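Local coordinates for protein rRNA adenine N-6-methyltransferase (Saccharopolyspora erythraea, PDB 6NVM) that dimethylates N6 of one adenine in 23S rRNA using S-adenosyl-L-methionine, lowering ribosomal affinity for macrolide, lincosamide and streptogramin B antibiotics, at residues Y178-P190 / V276-L288. Numbering follows the deposited sequence.
Sequences YGRWSRLTVMTWP and VVAYVRPEQWLRL. With SO4 (sulfate ion), chain B.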
ATOM      1  N   TYR A 178      14.029   5.333  -0.631  1.00 56.05           N
ATOM      2  CA  TYR A 178      15.477   5.511  -0.563  1.00 64.36           C
ATOM      3  C   TYR A 178      16.231   4.541  -1.473  1.00 60.88           C
ATOM      4  O   TYR A 178      17.430   4.321  -1.274  1.00 62.28           O
ATOM      5  CB  TYR A 178      15.974   5.381   0.881  1.00 75.50           C
ATOM      6  CG  TYR A 178      15.805   4.014   1.512  1.00 82.48           C
ATOM      7  CD1 TYR A 178      16.718   2.995   1.271  1.00 87.56           C
ATOM      8  CD2 TYR A 178      14.750   3.755   2.375  1.00 83.33           C
ATOM      9  CE1 TYR A 178      16.572   1.750   1.855  1.00 89.36           C
ATOM     10  CE2 TYR A 178      14.593   2.514   2.964  1.00 84.54           C
ATOM     11  CZ  TYR A 178      15.507   1.515   2.702  1.00 89.01           C
ATOM     12  OH  TYR A 178      15.356   0.277   3.288  1.00 90.91           O
ATOM     13  N   GLY A 179      15.565   3.961  -2.472  1.00 57.32           N
ATOM     14  CA  GLY A 179      16.230   3.197  -3.504  1.00 53.65           C
ATOM     15  C   GLY A 179      16.090   1.692  -3.386  1.00 51.13           C
ATOM     16  O   GLY A 179      16.355   0.987  -4.365  1.00 48.54           O
ATOM     17  N   ARG A 180      15.689   1.182  -2.226  1.00 52.18           N
ATOM     18  CA  ARG A 180      15.508  -0.248  -2.020  1.00 54.56           C
ATOM     19  C   ARG A 180      14.029  -0.598  -2.150  1.00 48.12           C
ATOM     20  O   ARG A 180      13.166   0.113  -1.628  1.00 45.75           O
ATOM     21  CB  ARG A 180      16.038  -0.666  -0.646  1.00 65.09           C
ATOM     22  CG  ARG A 180      16.308  -2.149  -0.501  1.00 75.39           C
ATOM     23  CD  ARG A 180      16.950  -2.477   0.841  1.00 86.37           C
ATOM     24  NE  ARG A 180      16.893  -3.910   1.130  1.00 94.74           N
ATOM     25  CZ  ARG A 180      17.819  -4.798   0.774  1.00101.65           C
ATOM     26  NH1 ARG A 180      18.904  -4.420   0.108  1.00105.58           N
ATOM     27  NH2 ARG A 180      17.658  -6.077   1.087  1.00102.86           N
ATOM     28  N   TRP A 181      13.743  -1.701  -2.843  1.00 46.00           N
ATOM     29  CA  TRP A 181      12.387  -2.027  -3.269  1.00 45.67           C
ATOM     30  C   TRP A 181      11.930  -3.352  -2.680  1.00 46.88           C
ATOM     31  O   TRP A 181      12.648  -4.356  -2.753  1.00 46.08           O
ATOM     32  CB  TRP A 181      12.297  -2.083  -4.795  1.00 43.78           C
ATOM     33  CG  TRP A 181      12.489  -0.750  -5.412  1.00 40.39           C
ATOM     34  CD1 TRP A 181      13.660  -0.212  -5.859  1.00 40.73           C
ATOM     35  CD2 TRP A 181      11.480   0.236  -5.632  1.00 38.03           C
ATOM     36  NE1 TRP A 181      13.440   1.051  -6.351  1.00 42.36           N
ATOM     37  CE2 TRP A 181      12.109   1.350  -6.222  1.00 39.35           C
ATOM     38  CE3 TRP A 181      10.107   0.285  -5.389  1.00 37.31           C
ATOM     39  CZ2 TRP A 181      11.412   2.496  -6.579  1.00 37.92           C
ATOM     40  CZ3 TRP A 181       9.413   1.430  -5.743  1.00 38.53           C
ATOM     41  CH2 TRP A 181      10.070   2.520  -6.330  1.00 39.29           C
ATOM     42  N   SER A 182      10.731  -3.343  -2.111  1.00 51.51           N
ATOM     43  CA  SER A 182      10.094  -4.561  -1.640  1.00 51.50           C
ATOM     44  C   SER A 182       9.711  -5.452  -2.815  1.00 46.12           C
ATOM     45  O   SER A 182       9.271  -4.974  -3.863  1.00 42.91           O
ATOM     46  CB  SER A 182       8.849  -4.206  -0.827  1.00 55.69           C
ATOM     47  OG  SER A 182       8.017  -5.334  -0.624  1.00 59.95           O
ATOM     48  N   ARG A 183       9.882  -6.761  -2.630  1.00 41.59           N
ATOM     49  CA  ARG A 183       9.457  -7.723  -3.638  1.00 39.41           C
ATOM     50  C   ARG A 183       7.966  -7.597  -3.934  1.00 35.55           C
ATOM     51  O   ARG A 183       7.545  -7.672  -5.093  1.00 29.87           O
ATOM     52  CB  ARG A 183       9.792  -9.135  -3.159  1.00 42.11           C
ATOM     53  CG  ARG A 183       9.243 -10.278  -4.017  1.00 49.99           C
ATOM     54  CD  ARG A 183       9.456 -11.614  -3.308  1.00 58.33           C
ATOM     55  NE  ARG A 183       8.475 -12.632  -3.687  1.00 64.71           N
ATOM     56  CZ  ARG A 183       7.234 -12.698  -3.207  1.00 69.61           C
ATOM     57  NH1 ARG A 183       6.796 -11.790  -2.343  1.00 71.17           N
ATOM     58  NH2 ARG A 183       6.415 -13.665  -3.607  1.00 70.61           N
ATOM     59  N   LEU A 184       7.147  -7.436  -2.895  1.00 36.48           N
ATOM     60  CA  LEU A 184       5.710  -7.314  -3.110  1.00 37.94           C
ATOM     61  C   LEU A 184       5.379  -6.074  -3.934  1.00 31.13           C
ATOM     62  O   LEU A 184       4.478  -6.103  -4.777  1.00 29.50           O
ATOM     63  CB  LEU A 184       4.982  -7.283  -1.766  1.00 37.62           C
ATOM     64  CG  LEU A 184       3.452  -7.209  -1.816  1.00 37.95           C
ATOM     65  CD1 LEU A 184       2.859  -8.436  -2.499  1.00 37.22           C
ATOM     66  CD2 LEU A 184       2.883  -7.064  -0.413  1.00 39.09           C
ATOM     67  N   THR A 185       6.111  -4.979  -3.716  1.00 29.55           N
ATOM     68  CA  THR A 185       5.886  -3.769  -4.500  1.00 30.71           C
ATOM     69  C   THR A 185       6.159  -4.017  -5.979  1.00 30.37           C
ATOM     70  O   THR A 185       5.379  -3.600  -6.844  1.00 28.06           O
ATOM     71  CB  THR A 185       6.769  -2.630  -3.979  1.00 35.52           C
ATOM     72  OG1 THR A 185       6.472  -2.387  -2.598  1.00 35.23           O
ATOM     73  CG2 THR A 185       6.527  -1.352  -4.765  1.00 35.12           C
ATOM     74  N   VAL A 186       7.262  -4.702  -6.288  1.00 30.86           N
ATOM     75  CA  VAL A 186       7.594  -5.001  -7.680  1.00 29.93           C
ATOM     76  C   VAL A 186       6.554  -5.937  -8.288  1.00 29.95           C
ATOM     77  O   VAL A 186       6.110  -5.739  -9.427  1.00 29.78           O
ATOM     78  CB  VAL A 186       9.012  -5.591  -7.765  1.00 33.16           C
ATOM     79  CG1 VAL A 186       9.347  -6.014  -9.198  1.00 31.80           C
ATOM     80  CG2 VAL A 186      10.038  -4.593  -7.237  1.00 31.00           C
ATOM     81  N   MET A 187       6.151  -6.967  -7.536  0.61 27.70           N
ATOM     82  CA  MET A 187       5.191  -7.946  -8.039  0.61 30.70           C
ATOM     83  C   MET A 187       3.851  -7.301  -8.374  0.61 29.89           C
ATOM     84  O   MET A 187       3.205  -7.675  -9.361  0.61 29.83           O
ATOM     85  CB  MET A 187       4.989  -9.056  -7.007  0.61 35.57           C
ATOM     86  CG  MET A 187       6.203  -9.948  -6.795  0.61 41.91           C
ATOM     87  SD  MET A 187       6.294 -11.299  -7.989  0.61 47.57           S
ATOM     88  CE  MET A 187       4.945 -12.341  -7.448  0.61 50.93           C
ATOM     89  N   THR A 188       3.400  -6.355  -7.552  1.00 30.03           N
ATOM     90  CA  THR A 188       2.081  -5.750  -7.711  1.00 29.50           C
ATOM     91  C   THR A 188       2.108  -4.445  -8.499  1.00 28.46           C
ATOM     92  O   THR A 188       1.041  -3.892  -8.783  1.00 27.64           O
ATOM     93  CB  THR A 188       1.443  -5.488  -6.337  1.00 28.42           C
ATOM     94  OG1 THR A 188       2.250  -4.572  -5.591  1.00 31.76           O
ATOM     95  CG2 THR A 188       1.291  -6.784  -5.557  1.00 28.70           C
ATOM     96  N   TRP A 189       3.289  -3.954  -8.864  1.00 29.90           N
ATOM     97  CA  TRP A 189       3.394  -2.697  -9.599  1.00 30.42           C
ATOM     98  C   TRP A 189       2.537  -2.651 -10.856  1.00 29.56           C
ATOM     99  O   TRP A 189       2.025  -1.566 -11.180  1.00 27.73           O
ATOM    100  CB  TRP A 189       4.867  -2.450  -9.954  1.00 30.29           C
ATOM    101  CG  TRP A 189       5.156  -1.058 -10.400  1.00 32.85           C
ATOM    102  CD1 TRP A 189       5.310  -0.617 -11.683  1.00 35.53           C
ATOM    103  CD2 TRP A 189       5.326   0.087  -9.560  1.00 35.12           C
ATOM    104  NE1 TRP A 189       5.566   0.733 -11.692  1.00 38.50           N
ATOM    105  CE2 TRP A 189       5.582   1.188 -10.400  1.00 38.77           C
ATOM    106  CE3 TRP A 189       5.291   0.286  -8.178  1.00 37.49           C
ATOM    107  CZ2 TRP A 189       5.806   2.471  -9.902  1.00 42.38           C
ATOM    108  CZ3 TRP A 189       5.509   1.562  -7.686  1.00 40.50           C
ATOM    109  CH2 TRP A 189       5.767   2.635  -8.545  1.00 42.19           C
ATOM    110  N   PRO A 190       2.358  -3.737 -11.613  1.00 27.97           N
ATOM    111  CA  PRO A 190       1.458  -3.663 -12.773  1.00 27.53           C
ATOM    112  C   PRO A 190       0.015  -3.389 -12.397  1.00 25.46           C
ATOM    113  O   PRO A 190      -0.747  -2.937 -13.257  1.00 27.05           O
ATOM    114  CB  PRO A 190       1.618  -5.036 -13.433  1.00 30.74           C
ATOM    115  CG  PRO A 190       2.951  -5.514 -12.989  1.00 31.07           C
ATOM    116  CD  PRO A 190       3.095  -5.010 -11.584  1.00 27.80           C
ATOM    117  N   VAL A 276      22.196  -5.428  -7.826  1.00 50.25           N
ATOM    118  CA  VAL A 276      21.512  -5.845  -6.606  1.00 56.52           C
ATOM    119  C   VAL A 276      20.014  -5.821  -6.876  1.00 46.48           C
ATOM    120  O   VAL A 276      19.448  -4.772  -7.205  1.00 45.06           O
ATOM    121  CB  VAL A 276      21.879  -4.936  -5.425  1.00 66.72           C
ATOM    122  CG1 VAL A 276      21.286  -5.482  -4.134  1.00 71.24           C
ATOM    123  CG2 VAL A 276      23.395  -4.785  -5.302  1.00 70.28           C
ATOM    124  N   VAL A 277      19.371  -6.980  -6.740  1.00 42.59           N
ATOM    125  CA  VAL A 277      17.983  -7.137  -7.171  1.00 42.35           C
ATOM    126  C   VAL A 277      17.090  -6.099  -6.505  1.00 40.47           C
ATOM    127  O   VAL A 277      16.226  -5.498  -7.152  1.00 35.87           O
ATOM    128  CB  VAL A 277      17.508  -8.572  -6.885  1.00 45.14           C
ATOM    129  CG1 VAL A 277      16.033  -8.744  -7.214  1.00 45.20           C
ATOM    130  CG2 VAL A 277      18.340  -9.558  -7.687  1.00 49.70           C
ATOM    131  N   ALA A 278      17.295  -5.858  -5.209  1.00 43.21           N
ATOM    132  CA  ALA A 278      16.433  -4.953  -4.459  1.00 45.14           C
ATOM    133  C   ALA A 278      16.555  -3.499  -4.898  1.00 40.47           C
ATOM    134  O   ALA A 278      15.709  -2.687  -4.506  1.00 41.12           O
ATOM    135  CB  ALA A 278      16.743  -5.063  -2.964  1.00 49.02           C
ATOM    136  N   TYR A 279      17.564  -3.143  -5.692  1.00 37.58           N
ATOM    137  CA  TYR A 279      17.731  -1.765  -6.143  1.00 39.71           C
ATOM    138  C   TYR A 279      17.322  -1.557  -7.597  1.00 34.64           C
ATOM    139  O   TYR A 279      17.411  -0.431  -8.095  1.00 36.49           O
ATOM    140  CB  TYR A 279      19.179  -1.310  -5.931  1.00 48.63           C
ATOM    141  CG  TYR A 279      19.455  -0.909  -4.499  1.00 57.22           C
ATOM    142  CD1 TYR A 279      19.790  -1.859  -3.543  1.00 62.21           C
ATOM    143  CD2 TYR A 279      19.355   0.418  -4.097  1.00 62.18           C
ATOM    144  CE1 TYR A 279      20.028  -1.500  -2.229  1.00 67.66           C
ATOM    145  CE2 TYR A 279      19.592   0.789  -2.784  1.00 67.23           C
ATOM    146  CZ  TYR A 279      19.927  -0.174  -1.854  1.00 71.18           C
ATOM    147  OH  TYR A 279      20.162   0.193  -0.546  1.00 76.37           O
ATOM    148  N   VAL A 280      16.855  -2.601  -8.279  1.00 34.24           N
ATOM    149  CA  VAL A 280      16.234  -2.424  -9.587  1.00 34.66           C
ATOM    150  C   VAL A 280      14.887  -1.734  -9.407  1.00 32.45           C
ATOM    151  O   VAL A 280      14.090  -2.116  -8.543  1.00 32.11           O
ATOM    152  CB  VAL A 280      16.074  -3.779 -10.292  1.00 33.68           C
ATOM    153  CG1 VAL A 280      15.465  -3.598 -11.684  1.00 32.32           C
ATOM    154  CG2 VAL A 280      17.412  -4.500 -10.370  1.00 36.22           C
ATOM    155  N   ARG A 281      14.623  -0.718 -10.228  1.00 32.40           N
ATOM    156  CA  ARG A 281      13.397   0.049 -10.099  1.00 32.11           C
ATOM    157  C   ARG A 281      12.238  -0.631 -10.824  1.00 32.90           C
ATOM    158  O   ARG A 281      12.439  -1.409 -11.760  1.00 32.11           O
ATOM    159  CB  ARG A 281      13.595   1.459 -10.653  1.00 33.53           C
ATOM    160  CG  ARG A 281      14.595   2.298  -9.864  1.00 41.06           C
ATOM    161  CD  ARG A 281      14.634   3.742 -10.348  1.00 45.54           C
ATOM    162  NE  ARG A 281      15.375   3.890 -11.602  1.00 52.76           N
ATOM    163  CZ  ARG A 281      16.678   4.160 -11.682  1.00 55.86           C
ATOM    164  NH1 ARG A 281      17.404   4.317 -10.581  1.00 59.58           N
ATOM    165  NH2 ARG A 281      17.263   4.275 -12.869  1.00 54.64           N
ATOM    166  N   PRO A 282      11.000  -0.348 -10.405  1.00 33.50           N
ATOM    167  CA  PRO A 282       9.846  -0.946 -11.099  1.00 30.68           C
ATOM    168  C   PRO A 282       9.818  -0.661 -12.590  1.00 28.89           C
ATOM    169  O   PRO A 282       9.464  -1.546 -13.378  1.00 32.41           O
ATOM    170  CB  PRO A 282       8.650  -0.317 -10.370  1.00 30.04           C
ATOM    171  CG  PRO A 282       9.162  -0.036  -9.009  1.00 32.33           C
ATOM    172  CD  PRO A 282      10.595   0.371  -9.185  1.00 32.32           C
ATOM    173  N   GLU A 283      10.172   0.554 -13.008  1.00 31.85           N
ATOM    174  CA  GLU A 283      10.167   0.842 -14.436  1.00 35.75           C
ATOM    175  C   GLU A 283      11.207   0.001 -15.168  1.00 33.02           C
ATOM    176  O   GLU A 283      11.017  -0.338 -16.338  1.00 31.81           O
ATOM    177  CB  GLU A 283      10.399   2.335 -14.684  1.00 38.96           C
ATOM    178  CG  GLU A 283      11.660   2.901 -14.050  1.00 44.89           C
ATOM    179  CD  GLU A 283      11.423   3.452 -12.653  1.00 49.91           C
ATOM    180  OE1 GLU A 283      10.413   3.071 -12.007  1.00 45.07           O
ATOM    181  OE2 GLU A 283      12.253   4.276 -12.204  1.00 55.33           O
ATOM    182  N   GLN A 284      12.299  -0.353 -14.489  1.00 31.75           N
ATOM    183  CA  GLN A 284      13.301  -1.230 -15.089  1.00 27.38           C
ATOM    184  C   GLN A 284      12.798  -2.668 -15.176  1.00 27.33           C
ATOM    185  O   GLN A 284      13.034  -3.352 -16.176  1.00 28.75           O
ATOM    186  CB  GLN A 284      14.601  -1.145 -14.293  1.00 29.91           C
ATOM    187  CG  GLN A 284      15.262   0.219 -14.425  1.00 32.40           C
ATOM    188  CD  GLN A 284      16.477   0.382 -13.545  1.00 35.93           C
ATOM    189  OE1 GLN A 284      16.405   0.199 -12.334  1.00 36.94           O
ATOM    190  NE2 GLN A 284      17.606   0.728 -14.153  1.00 40.70           N
ATOM    191  N   TRP A 285      12.091  -3.142 -14.146  1.00 26.62           N
ATOM    192  CA  TRP A 285      11.516  -4.482 -14.201  1.00 26.96           C
ATOM    193  C   TRP A 285      10.550  -4.623 -15.373  1.00 28.80           C
ATOM    194  O   TRP A 285      10.532  -5.657 -16.052  1.00 31.62           O
ATOM    195  CB  TRP A 285      10.798  -4.802 -12.891  1.00 29.74           C
ATOM    196  CG  TRP A 285      11.699  -5.097 -11.727  1.00 27.79           C
ATOM    197  CD1 TRP A 285      11.858  -4.340 -10.604  1.00 29.16           C
ATOM    198  CD2 TRP A 285      12.541  -6.245 -11.559  1.00 29.22           C
ATOM    199  NE1 TRP A 285      12.750  -4.940  -9.751  1.00 33.69           N
ATOM    200  CE2 TRP A 285      13.187  -6.110 -10.315  1.00 34.99           C
ATOM    201  CE3 TRP A 285      12.819  -7.367 -12.344  1.00 32.85           C
ATOM    202  CZ2 TRP A 285      14.096  -7.053  -9.837  1.00 38.06           C
ATOM    203  CZ3 TRP A 285      13.721  -8.306 -11.865  1.00 38.77           C
ATOM    204  CH2 TRP A 285      14.347  -8.140 -10.624  1.00 40.23           C
ATOM    205  N   LEU A 286       9.729  -3.598 -15.617  1.00 31.15           N
ATOM    206  CA  LEU A 286       8.794  -3.645 -16.739  1.00 33.32           C
ATOM    207  C   LEU A 286       9.532  -3.711 -18.072  1.00 30.46           C
ATOM    208  O   LEU A 286       9.170  -4.491 -18.961  1.00 30.02           O
ATOM    209  CB  LEU A 286       7.879  -2.423 -16.711  1.00 33.90           C
ATOM    210  CG  LEU A 286       6.889  -2.317 -15.557  1.00 37.66           C
ATOM    211  CD1 LEU A 286       6.201  -0.946 -15.595  1.00 36.52           C
ATOM    212  CD2 LEU A 286       5.882  -3.437 -15.651  1.00 37.44           C
ATOM    213  N   ARG A 287      10.558  -2.880 -18.239  1.00 30.29           N
ATOM    214  CA  ARG A 287      11.338  -2.909 -19.473  1.00 31.63           C
ATOM    215  C   ARG A 287      12.058  -4.243 -19.636  1.00 32.44           C
ATOM    216  O   ARG A 287      12.119  -4.794 -20.741  1.00 30.91           O
ATOM    217  CB  ARG A 287      12.343  -1.757 -19.486  1.00 32.16           C
ATOM    218  CG  ARG A 287      11.724  -0.394 -19.801  1.00 36.18           C
ATOM    219  CD  ARG A 287      12.747   0.536 -20.458  1.00 42.95           C
ATOM    220  NE  ARG A 287      13.909   0.755 -19.600  1.00 46.95           N
ATOM    221  CZ  ARG A 287      13.957   1.650 -18.619  1.00 49.61           C
ATOM    222  NH1 ARG A 287      12.909   2.422 -18.362  1.00 50.48           N
ATOM    223  NH2 ARG A 287      15.057   1.773 -17.890  1.00 50.75           N
ATOM    224  N   LEU A 288      12.615  -4.769 -18.546  1.00 29.32           N
ATOM    225  CA  LEU A 288      13.267  -6.072 -18.594  1.00 29.59           C
ATOM    226  C   LEU A 288      12.305  -7.138 -19.101  1.00 31.81           C
ATOM    227  O   LEU A 288      12.649  -7.942 -19.975  1.00 30.62           O
ATOM    228  CB  LEU A 288      13.799  -6.432 -17.204  1.00 31.87           C
ATOM    229  CG  LEU A 288      14.690  -7.668 -17.056  1.00 39.86           C
ATOM    230  CD1 LEU A 288      16.049  -7.425 -17.706  1.00 41.63           C
ATOM    231  CD2 LEU A 288      14.851  -8.028 -15.578  1.00 44.42           C
TER
HETATM  232  S   SO4 B 301       7.810  -9.195   0.417  0.82 84.95           S
HETATM  233  O1  SO4 B 301       8.927  -9.825   1.117  0.82 86.18           O
HETATM  234  O2  SO4 B 301       7.288 -10.113  -0.590  0.82 84.49           O
HETATM  235  O3  SO4 B 301       8.274  -7.969  -0.228  0.82 83.10           O
HETATM  236  O4  SO4 B 301       6.749  -8.872   1.370  0.82 85.48           O
HETATM  237  O   HOH W   1      16.306   2.008  -6.939  1.00 41.31           O
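Pro-282, in the first turn of helix 282-292, wedges between Trp-181 and Trp-189 where the Rossmann-like methyltransferase domain meets the C-terminal helices of this rRNA adenine dimethylase. Both proline contacts are CH-pi by geometry: CD stands 3.4 Å from the centroid of the Trp-181 six-membered ring, 9° off its normal, while CB lies 3.3 Å from that of the Trp-189 five-membered ring, 5° off. With CG anti to the backbone N (chi1 -166°), Trp-189 lays its indole over this CB and turns an edge to Leu-286 CD1. Deeper in, Val-186 CG1 sits 3.5 Å from the centroid of the Trp-285 five-membered ring, whose opposite face carries Val-280 CG1; the Trp-285 side chain also touches Cys-241 of helix 228-243.

Toward solvent the contact is looser: Arg-180 and Tyr-279 are exposed and Arg-180 is poorly ordered. Arg-180 CA and CB lie over the Tyr-279 ring face, and Arg-180 NH1 comes 3.9 Å from Tyr-279 CE1, that carbon near the guanidinium plane. Polar bonds, mostly from the main chain, join this side: Trp-181 N donates to Ala-278 O (2.8 Å). One water bridges the segments, accepting from Trp-181 NE1 and donating to Gly-179 O and Tyr-279 O.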